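Local coordinates for Serine/threonine/tyrosine-interacting protein (Homo sapiens, PDB 2R0B) that acts as a catalytically inactive dual-specificity phosphatase that anchors the kinases ERK1 and ERK2 in the nucleus and keeps FBXW7 out of its ubiquitin ligase, at residues 110-115 with 121-126; 7-12 with 106-111. All coordinates share one frame; numbering follows the deposited sequence.

Overall arrangement
Both contacts use helix 103-116 of the phosphatase-like domain, and both are buried and apolar, with no hydrogen bond across either. Contact 1 joins that helix to the next one, 120-130, and its centre is farther from the centre of the chain (about 12 Å, against about 6 Å for contact 2). Contact 2 sets the same helix against the edge strand 7-10 of the mixed sheet. Polar chemistry appears at their margins: a sulfate held by R121 in contact 1, a carboxylate closing a turn in contact 2. The centres of the two contacts lie about 8 Å apart and the two merge, since I112 also packs on I9 and L10, and I109 reaches A123.

Contact 1 (110-115 with 121-126); sequences AYIMET and RDAFAY. With SO4 (sulfate ion), chain C.
A123 presents its methyl group to two consecutive residues of the facing helix, I112 and M113, where helices 103-116 and 120-130 of the dual-specificity phosphatase fold, joined by a short loop, pack together. The N-to-C directions of the two short segments differ by 127°. Their axes approach to 9.4 Å. The backbones come nearest at M113 and A123, whose CA atoms are 6.2 Å apart. M113 touches with the middle of its chain, not the sulfur: CG lies 3.7 Å from A123 CB, while SD and CE are farther from that methyl, and the side chain also packs on E148 and Y151 of helix 138-152. I112 divides its two branches between two partners. CG2, anti to the backbone N, rests 3.9 Å from A123 CB, whereas CD1 at the end of the other branch approaches Y126 obliquely, 4.3 Å from CD2. M118, in the turn between the helices, touches both I112 and A123. The Y126 hydroxyl is hydrogen-bonded to I9 O, tying this helix to strand 7-10, and R130 makes a cation-pi contact with its ring.

Near the start of helix 120-130, R121 wraps round a sulfate probably taken from the crystallisation liquor. Its backbone N gives SO4 O4 a nearly straight bond of 2.9 Å (164°), and NE adds a second to the same oxygen. The chain bends at chi3 (60°), bringing the guanidinium round edge-on, so that NH2 bonds to SO4 O3 at 2.9 Å. Q145 NE2 is another hydrogen-bond donor to this anion.

Contact 2 (7-12 with 106-111); sequences QEILPG and AFVIAY
I9 and V108 meet through one methyl each, CG2 of I9 standing 4.0 Å from CG1 of V108 as the two branched side chains cross obliquely. The main chains stay well apart, with 8.4 Å between the CA atoms of I9 and V108. Both methyls lie anti to their own backbone N; in V108, chi1 of 163° carries CG1 out from the helix toward the strand. L15 of the neighbouring strand touches both residues, and I9 is further packed by V127 and R130 of helix 120-130.

L10 and Y111 complete the packed part at a slightly longer distance. L10 sends CD1 to the rim of the Y111 ring, near the ring plane, and stops 4.3 Å from CE2, so the leucine lies at an edge and does not cover a face. The tyrosine side chain also packs on L13 and on I83 and L87 of helix 76-88, where its hydroxyl has a weak hydrogen bond to D84.

Two adjacent strand residues can point at the helix because I9 and L10 together face L13, making a classic beta bulge in the hairpin of strands 7-10 and 13-16 at the edge of the phosphatase sheet. The helix-like backbone angles of I9 mark the irregularity.

The solvent side contrasts with all this: E8 and P11 are exposed and do not touch the helix. The E8 carboxylate closes the turn, its OE2 taking an almost straight hydrogen bond of 2.8 Å from G12 N. The donor comes to the anti side of that oxygen, 18° out of the carboxylate plane. G12, with a positive phi, also has a backbone hydrogen bond with V93 of the central strand.

Contact 1 (110-115 with 121-126)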
ATOM      1  N   ALA A 110       6.020   3.102  -4.496  1.00 13.85           N
ATOM      2  CA  ALA A 110       7.117   2.277  -4.984  1.00 13.00           C
ATOM      3  C   ALA A 110       6.667   1.448  -6.184  1.00 13.72           C
ATOM      4  O   ALA A 110       7.383   1.347  -7.180  1.00 12.58           O
ATOM      5  CB  ALA A 110       7.621   1.362  -3.876  1.00 14.16           C
ATOM      6  N   TYR A 111       5.463   0.881  -6.073  1.00 11.96           N
ATOM      7  CA  TYR A 111       4.893   0.072  -7.132  1.00 13.53           C
ATOM      8  C   TYR A 111       4.738   0.930  -8.384  1.00 12.77           C
ATOM      9  O   TYR A 111       5.088   0.491  -9.482  1.00 13.17           O
ATOM     10  CB  TYR A 111       3.551  -0.564  -6.704  1.00 13.37           C
ATOM     11  CG  TYR A 111       2.954  -1.372  -7.826  1.00 13.72           C
ATOM     12  CD1 TYR A 111       3.394  -2.678  -8.094  1.00 13.45           C
ATOM     13  CD2 TYR A 111       2.032  -0.794  -8.692  1.00 15.16           C
ATOM     14  CE1 TYR A 111       2.870  -3.406  -9.164  1.00 13.11           C
ATOM     15  CE2 TYR A 111       1.512  -1.506  -9.766  1.00 14.97           C
ATOM     16  CZ  TYR A 111       1.925  -2.801  -9.988  1.00 14.62           C
ATOM     17  OH  TYR A 111       1.402  -3.445 -11.082  1.00 17.43           O
ATOM     18  N   ILE A 112       4.246   2.155  -8.208  1.00 13.32           N
ATOM     19  CA  ILE A 112       3.976   3.043  -9.365  1.00 13.96           C
ATOM     20  C   ILE A 112       5.258   3.501 -10.046  1.00 14.03           C
ATOM     21  O   ILE A 112       5.365   3.480 -11.285  1.00 14.91           O
ATOM     22  CB  ILE A 112       3.143   4.269  -8.957  1.00 14.44           C
ATOM     23  CG1 ILE A 112       1.734   3.835  -8.620  1.00 15.60           C
ATOM     24  CG2 ILE A 112       3.163   5.358 -10.102  1.00 16.35           C
ATOM     25  CD1 ILE A 112       0.926   4.892  -7.879  1.00 15.36           C
ATOM     26  N   MET A 113       6.259   3.862  -9.242  1.00 13.48           N
ATOM     27  CA  MET A 113       7.557   4.268  -9.785  1.00 12.94           C
ATOM     28  C   MET A 113       8.190   3.201 -10.683  1.00 14.71           C
ATOM     29  O   MET A 113       8.582   3.479 -11.836  1.00 15.33           O
ATOM     30  CB  MET A 113       8.523   4.642  -8.641  1.00 12.93           C
ATOM     31  CG  MET A 113       8.145   5.945  -7.917  1.00 12.57           C
ATOM     32  SD  MET A 113       9.196   6.286  -6.477  1.00  8.99           S
ATOM     33  CE  MET A 113      10.830   6.348  -7.268  1.00 14.88           C
ATOM     34  N   GLU A 114       8.281   1.979 -10.164  1.00 14.88           N
ATOM     35  CA  GLU A 114       8.910   0.908 -10.905  1.00 15.41           C
ATOM     36  C   GLU A 114       8.116   0.457 -12.126  1.00 15.39           C
ATOM     37  O   GLU A 114       8.689   0.220 -13.196  1.00 16.39           O
ATOM     38  CB  GLU A 114       9.173  -0.280  -9.996  1.00 15.70           C
ATOM     39  CG  GLU A 114      10.031  -1.302 -10.680  1.00 17.43           C
ATOM     40  CD  GLU A 114      10.624  -2.308  -9.747  1.00 19.67           C
ATOM     41  OE1 GLU A 114      10.182  -2.415  -8.567  1.00 19.37           O
ATOM     42  OE2 GLU A 114      11.547  -3.007 -10.219  1.00 22.46           O
ATOM     43  N   THR A 115       6.806   0.312 -11.952  1.00 14.28           N
ATOM     44  CA  THR A 115       5.944  -0.270 -12.988  1.00 14.45           C
ATOM     45  C   THR A 115       5.687   0.712 -14.128  1.00 14.06           C
ATOM     46  O   THR A 115       5.714   0.332 -15.319  1.00 15.53           O
ATOM     47  CB  THR A 115       4.634  -0.772 -12.350  1.00 14.22           C
ATOM     48  OG1 THR A 115       4.958  -1.710 -11.314  1.00 15.00           O
ATOM     49  CG2 THR A 115       3.722  -1.485 -13.389  1.00 15.14           C
ATOM     50  N   ARG A 121       8.739  12.455  -7.483  1.00 16.74           N
ATOM     51  CA  ARG A 121       7.885  13.627  -7.453  1.00 17.53           C
ATOM     52  C   ARG A 121       6.608  13.466  -8.284  1.00 17.04           C
ATOM     53  O   ARG A 121       5.543  13.926  -7.889  1.00 18.56           O
ATOM     54  CB  ARG A 121       8.665  14.864  -7.886  1.00 18.06           C
ATOM     55  CG  ARG A 121       9.043  14.912  -9.337  1.00 21.62           C
ATOM     56  CD  ARG A 121       9.910  16.118  -9.605  1.00 26.21           C
ATOM     57  NE  ARG A 121      11.145  16.105  -8.817  1.00 31.17           N
ATOM     58  CZ  ARG A 121      12.135  16.979  -8.985  1.00 32.56           C
ATOM     59  NH1 ARG A 121      12.028  17.926  -9.913  1.00 33.56           N
ATOM     60  NH2 ARG A 121      13.228  16.907  -8.233  1.00 34.48           N
ATOM     61  N   ASP A 122       6.728  12.804  -9.430  1.00 17.10           N
ATOM     62  CA  ASP A 122       5.587  12.619 -10.329  1.00 17.11           C
ATOM     63  C   ASP A 122       4.629  11.530  -9.840  1.00 15.95           C
ATOM     64  O   ASP A 122       3.405  11.653  -9.975  1.00 16.34           O
ATOM     65  CB  ASP A 122       6.104  12.322 -11.730  1.00 17.45           C
ATOM     66  CG  ASP A 122       6.933  13.471 -12.269  1.00 20.11           C
ATOM     67  OD1 ASP A 122       6.431  14.614 -12.231  1.00 23.57           O
ATOM     68  OD2 ASP A 122       8.093  13.240 -12.685  1.00 23.15           O
ATOM     69  N   ALA A 123       5.191  10.456  -9.282  1.00 15.34           N
ATOM     70  CA  ALA A 123       4.373   9.410  -8.669  1.00 14.54           C
ATOM     71  C   ALA A 123       3.676   9.943  -7.419  1.00 14.77           C
ATOM     72  O   ALA A 123       2.495   9.677  -7.215  1.00 14.38           O
ATOM     73  CB  ALA A 123       5.243   8.172  -8.333  1.00 15.25           C
ATOM     74  N   PHE A 124       4.383  10.734  -6.615  1.00 13.99           N
ATOM     75  CA  PHE A 124       3.762  11.311  -5.429  1.00 13.64           C
ATOM     76  C   PHE A 124       2.588  12.216  -5.853  1.00 13.10           C
ATOM     77  O   PHE A 124       1.485  12.103  -5.343  1.00 13.83           O
ATOM     78  CB  PHE A 124       4.764  12.062  -4.551  1.00 14.60           C
ATOM     79  CG  PHE A 124       4.104  12.886  -3.473  1.00 14.63           C
ATOM     80  CD1 PHE A 124       3.754  12.301  -2.255  1.00 16.26           C
ATOM     81  CD2 PHE A 124       3.777  14.220  -3.701  1.00 19.17           C
ATOM     82  CE1 PHE A 124       3.105  13.037  -1.262  1.00 18.18           C
ATOM     83  CE2 PHE A 124       3.146  14.980  -2.695  1.00 19.35           C
ATOM     84  CZ  PHE A 124       2.802  14.389  -1.488  1.00 18.80           C
ATOM     85  N   ALA A 125       2.816  13.080  -6.834  1.00 13.78           N
ATOM     86  CA  ALA A 125       1.744  13.968  -7.316  1.00 15.11           C
ATOM     87  C   ALA A 125       0.518  13.209  -7.857  1.00 15.13           C
ATOM     88  O   ALA A 125      -0.635  13.601  -7.634  1.00 15.70           O
ATOM     89  CB  ALA A 125       2.307  14.948  -8.365  1.00 14.77           C
ATOM     90  N   TYR A 126       0.777  12.114  -8.559  1.00 14.89           N
ATOM     91  CA  TYR A 126      -0.265  11.302  -9.164  1.00 15.17           C
ATOM     92  C   TYR A 126      -1.147  10.721  -8.058  1.00 15.28           C
ATOM     93  O   TYR A 126      -2.383  10.737  -8.130  1.00 17.36           O
ATOM     94  CB  TYR A 126       0.373  10.191 -10.026  1.00 14.96           C
ATOM     95  CG  TYR A 126      -0.647   9.235 -10.526  1.00 15.04           C
ATOM     96  CD1 TYR A 126      -1.215   9.403 -11.784  1.00 16.66           C
ATOM     97  CD2 TYR A 126      -1.099   8.174  -9.724  1.00 14.94           C
ATOM     98  CE1 TYR A 126      -2.182   8.530 -12.245  1.00 16.26           C
ATOM     99  CE2 TYR A 126      -2.078   7.297 -10.172  1.00 16.79           C
ATOM    100  CZ  TYR A 126      -2.611   7.472 -11.423  1.00 15.89           C
ATOM    101  OH  TYR A 126      -3.592   6.616 -11.863  1.00 19.00           O
TER
HETATM  102  S   SO4 C   2      12.979  13.045  -7.714  1.00 25.37           S
HETATM  103  O1  SO4 C   2      13.679  12.974  -9.012  1.00 30.55           O
HETATM  104  O2  SO4 C   2      13.403  11.828  -7.029  1.00 26.07           O
HETATM  105  O3  SO4 C   2      13.378  14.259  -7.023  1.00 31.42           O
HETATM  106  O4  SO4 C   2      11.554  13.054  -8.009  1.00 28.73           O

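Contact 2 (7-12 with 106-111)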
ATOM      1  N   GLN A   7      -9.376   4.613  -1.895  1.00 17.63           N
ATOM      2  CA  GLN A   7      -9.466   5.126  -3.254  1.00 17.68           C
ATOM      3  C   GLN A   7      -8.776   4.192  -4.235  1.00 18.05           C
ATOM      4  O   GLN A   7      -7.732   3.643  -3.914  1.00 17.00           O
ATOM      5  CB  GLN A   7      -8.819   6.502  -3.344  1.00 17.38           C
ATOM      6  CG  GLN A   7      -9.685   7.590  -2.704  1.00 18.39           C
ATOM      7  CD  GLN A   7      -9.401   7.717  -1.232  1.00 19.85           C
ATOM      8  OE1 GLN A   7      -8.246   7.694  -0.836  1.00 20.00           O
ATOM      9  NE2 GLN A   7     -10.439   7.872  -0.419  1.00 19.45           N
ATOM     10  N   GLU A   8      -9.351   4.017  -5.431  1.00 18.68           N
ATOM     11  CA  GLU A   8      -8.621   3.386  -6.530  1.00 18.41           C
ATOM     12  C   GLU A   8      -7.551   4.319  -7.060  1.00 18.46           C
ATOM     13  O   GLU A   8      -7.836   5.426  -7.531  1.00 19.16           O
ATOM     14  CB  GLU A   8      -9.539   2.919  -7.677  1.00 18.92           C
ATOM     15  CG  GLU A   8      -8.880   1.823  -8.545  1.00 18.28           C
ATOM     16  CD  GLU A   8      -9.842   1.067  -9.493  1.00 21.63           C
ATOM     17  OE1 GLU A   8     -11.075   1.294  -9.460  1.00 26.17           O
ATOM     18  OE2 GLU A   8      -9.358   0.232 -10.295  1.00 23.57           O
ATOM     19  N   ILE A   9      -6.309   3.865  -6.993  1.00 16.80           N
ATOM     20  CA  ILE A   9      -5.179   4.700  -7.364  1.00 17.04           C
ATOM     21  C   ILE A   9      -4.803   4.456  -8.819  1.00 17.21           C
ATOM     22  O   ILE A   9      -4.492   5.388  -9.587  1.00 18.35           O
ATOM     23  CB  ILE A   9      -3.973   4.402  -6.467  1.00 15.61           C
ATOM     24  CG1 ILE A   9      -4.304   4.680  -4.978  1.00 15.48           C
ATOM     25  CG2 ILE A   9      -2.755   5.201  -6.923  1.00 17.74           C
ATOM     26  CD1 ILE A   9      -4.829   6.095  -4.690  1.00 14.35           C
ATOM     27  N   LEU A  10      -4.781   3.184  -9.186  1.00 16.90           N
ATOM     28  CA  LEU A  10      -4.592   2.815 -10.571  1.00 17.93           C
ATOM     29  C   LEU A  10      -5.412   1.557 -10.794  1.00 17.47           C
ATOM     30  O   LEU A  10      -5.910   0.972  -9.849  1.00 16.36           O
ATOM     31  CB  LEU A  10      -3.112   2.640 -10.935  1.00 19.15           C
ATOM     32  CG  LEU A  10      -2.200   1.612 -10.268  1.00 20.39           C
ATOM     33  CD1 LEU A  10      -2.136   0.307 -11.045  1.00 24.86           C
ATOM     34  CD2 LEU A  10      -0.801   2.175 -10.085  1.00 23.18           C
ATOM     35  N   PRO A  11      -5.607   1.162 -12.052  1.00 17.35           N
ATOM     36  CA  PRO A  11      -6.523   0.035 -12.236  1.00 17.36           C
ATOM     37  C   PRO A  11      -6.211  -1.184 -11.359  1.00 16.62           C
ATOM     38  O   PRO A  11      -5.151  -1.807 -11.491  1.00 17.94           O
ATOM     39  CB  PRO A  11      -6.391  -0.273 -13.714  1.00 17.70           C
ATOM     40  CG  PRO A  11      -6.016   1.016 -14.330  1.00 18.24           C
ATOM     41  CD  PRO A  11      -5.103   1.694 -13.338  1.00 18.04           C
ATOM     42  N   GLY A  12      -7.142  -1.520 -10.461  1.00 16.24           N
ATOM     43  CA  GLY A  12      -6.967  -2.697  -9.623  1.00 15.35           C
ATOM     44  C   GLY A  12      -6.124  -2.522  -8.362  1.00 15.39           C
ATOM     45  O   GLY A  12      -5.917  -3.495  -7.627  1.00 16.31           O
ATOM     46  N   ALA A 106       3.660   5.064   0.789  1.00 12.70           N
ATOM     47  CA  ALA A 106       4.999   4.797   0.252  1.00 12.67           C
ATOM     48  C   ALA A 106       5.050   3.485  -0.552  1.00 12.90           C
ATOM     49  O   ALA A 106       5.678   3.414  -1.616  1.00 13.16           O
ATOM     50  CB  ALA A 106       6.057   4.796   1.365  1.00 12.85           C
ATOM     51  N   PHE A 107       4.404   2.433  -0.048  1.00 13.01           N
ATOM     52  CA  PHE A 107       4.365   1.166  -0.761  1.00 13.77           C
ATOM     53  C   PHE A 107       3.629   1.267  -2.114  1.00 13.67           C
ATOM     54  O   PHE A 107       4.046   0.637  -3.092  1.00 14.01           O
ATOM     55  CB  PHE A 107       3.803   0.048   0.142  1.00 14.15           C
ATOM     56  CG  PHE A 107       4.843  -0.543   1.044  1.00 13.05           C
ATOM     57  CD1 PHE A 107       5.741  -1.491   0.550  1.00 15.34           C
ATOM     58  CD2 PHE A 107       5.000  -0.073   2.355  1.00 15.25           C
ATOM     59  CE1 PHE A 107       6.740  -2.011   1.378  1.00 15.74           C
ATOM     60  CE2 PHE A 107       6.002  -0.573   3.176  1.00 15.64           C
ATOM     61  CZ  PHE A 107       6.869  -1.551   2.687  1.00 16.06           C
ATOM     62  N   VAL A 108       2.591   2.109  -2.181  1.00 13.54           N
ATOM     63  CA  VAL A 108       1.851   2.254  -3.454  1.00 13.88           C
ATOM     64  C   VAL A 108       2.711   3.050  -4.436  1.00 13.65           C
ATOM     65  O   VAL A 108       2.745   2.759  -5.656  1.00 14.66           O
ATOM     66  CB  VAL A 108       0.456   2.885  -3.220  1.00 13.84           C
ATOM     67  CG1 VAL A 108      -0.130   3.426  -4.517  1.00 13.41           C
ATOM     68  CG2 VAL A 108      -0.513   1.843  -2.568  1.00 14.63           C
ATOM     69  N   ILE A 109       3.435   4.033  -3.900  1.00 12.62           N
ATOM     70  CA  ILE A 109       4.339   4.859  -4.724  1.00 13.46           C
ATOM     71  C   ILE A 109       5.478   4.018  -5.291  1.00 13.95           C
ATOM     72  O   ILE A 109       5.869   4.198  -6.436  1.00 14.33           O
ATOM     73  CB  ILE A 109       4.824   6.134  -3.972  1.00 12.82           C
ATOM     74  CG1 ILE A 109       3.629   7.117  -3.848  1.00 13.66           C
ATOM     75  CG2 ILE A 109       6.063   6.780  -4.689  1.00 13.49           C
ATOM     76  CD1 ILE A 109       3.711   8.185  -2.731  1.00 13.92           C
ATOM     77  N   ALA A 110       6.020   3.102  -4.496  1.00 13.85           N
ATOM     78  CA  ALA A 110       7.117   2.277  -4.984  1.00 13.00           C
ATOM     79  C   ALA A 110       6.667   1.448  -6.184  1.00 13.72           C
ATOM     80  O   ALA A 110       7.383   1.347  -7.180  1.00 12.58           O
ATOM     81  CB  ALA A 110       7.621   1.362  -3.876  1.00 14.16           C
ATOM     82  N   TYR A 111       5.463   0.881  -6.073  1.00 11.96           N
ATOM     83  CA  TYR A 111       4.893   0.072  -7.132  1.00 13.53           C
ATOM     84  C   TYR A 111       4.738   0.930  -8.384  1.00 12.77           C
ATOM     85  O   TYR A 111       5.088   0.491  -9.482  1.00 13.17           O
ATOM     86  CB  TYR A 111       3.551  -0.564  -6.704  1.00 13.37           C
ATOM     87  CG  TYR A 111       2.954  -1.372  -7.826  1.00 13.72           C
ATOM     88  CD1 TYR A 111       3.394  -2.678  -8.094  1.00 13.45           C
ATOM     89  CD2 TYR A 111       2.032  -0.794  -8.692  1.00 15.16           C
ATOM     90  CE1 TYR A 111       2.870  -3.406  -9.164  1.00 13.11           C
ATOM     91  CE2 TYR A 111       1.512  -1.506  -9.766  1.00 14.97           C
ATOM     92  CZ  TYR A 111       1.925  -2.801  -9.988  1.00 14.62           C
ATOM     93  OH  TYR A 111       1.402  -3.445 -11.082  1.00 17.43           O
TER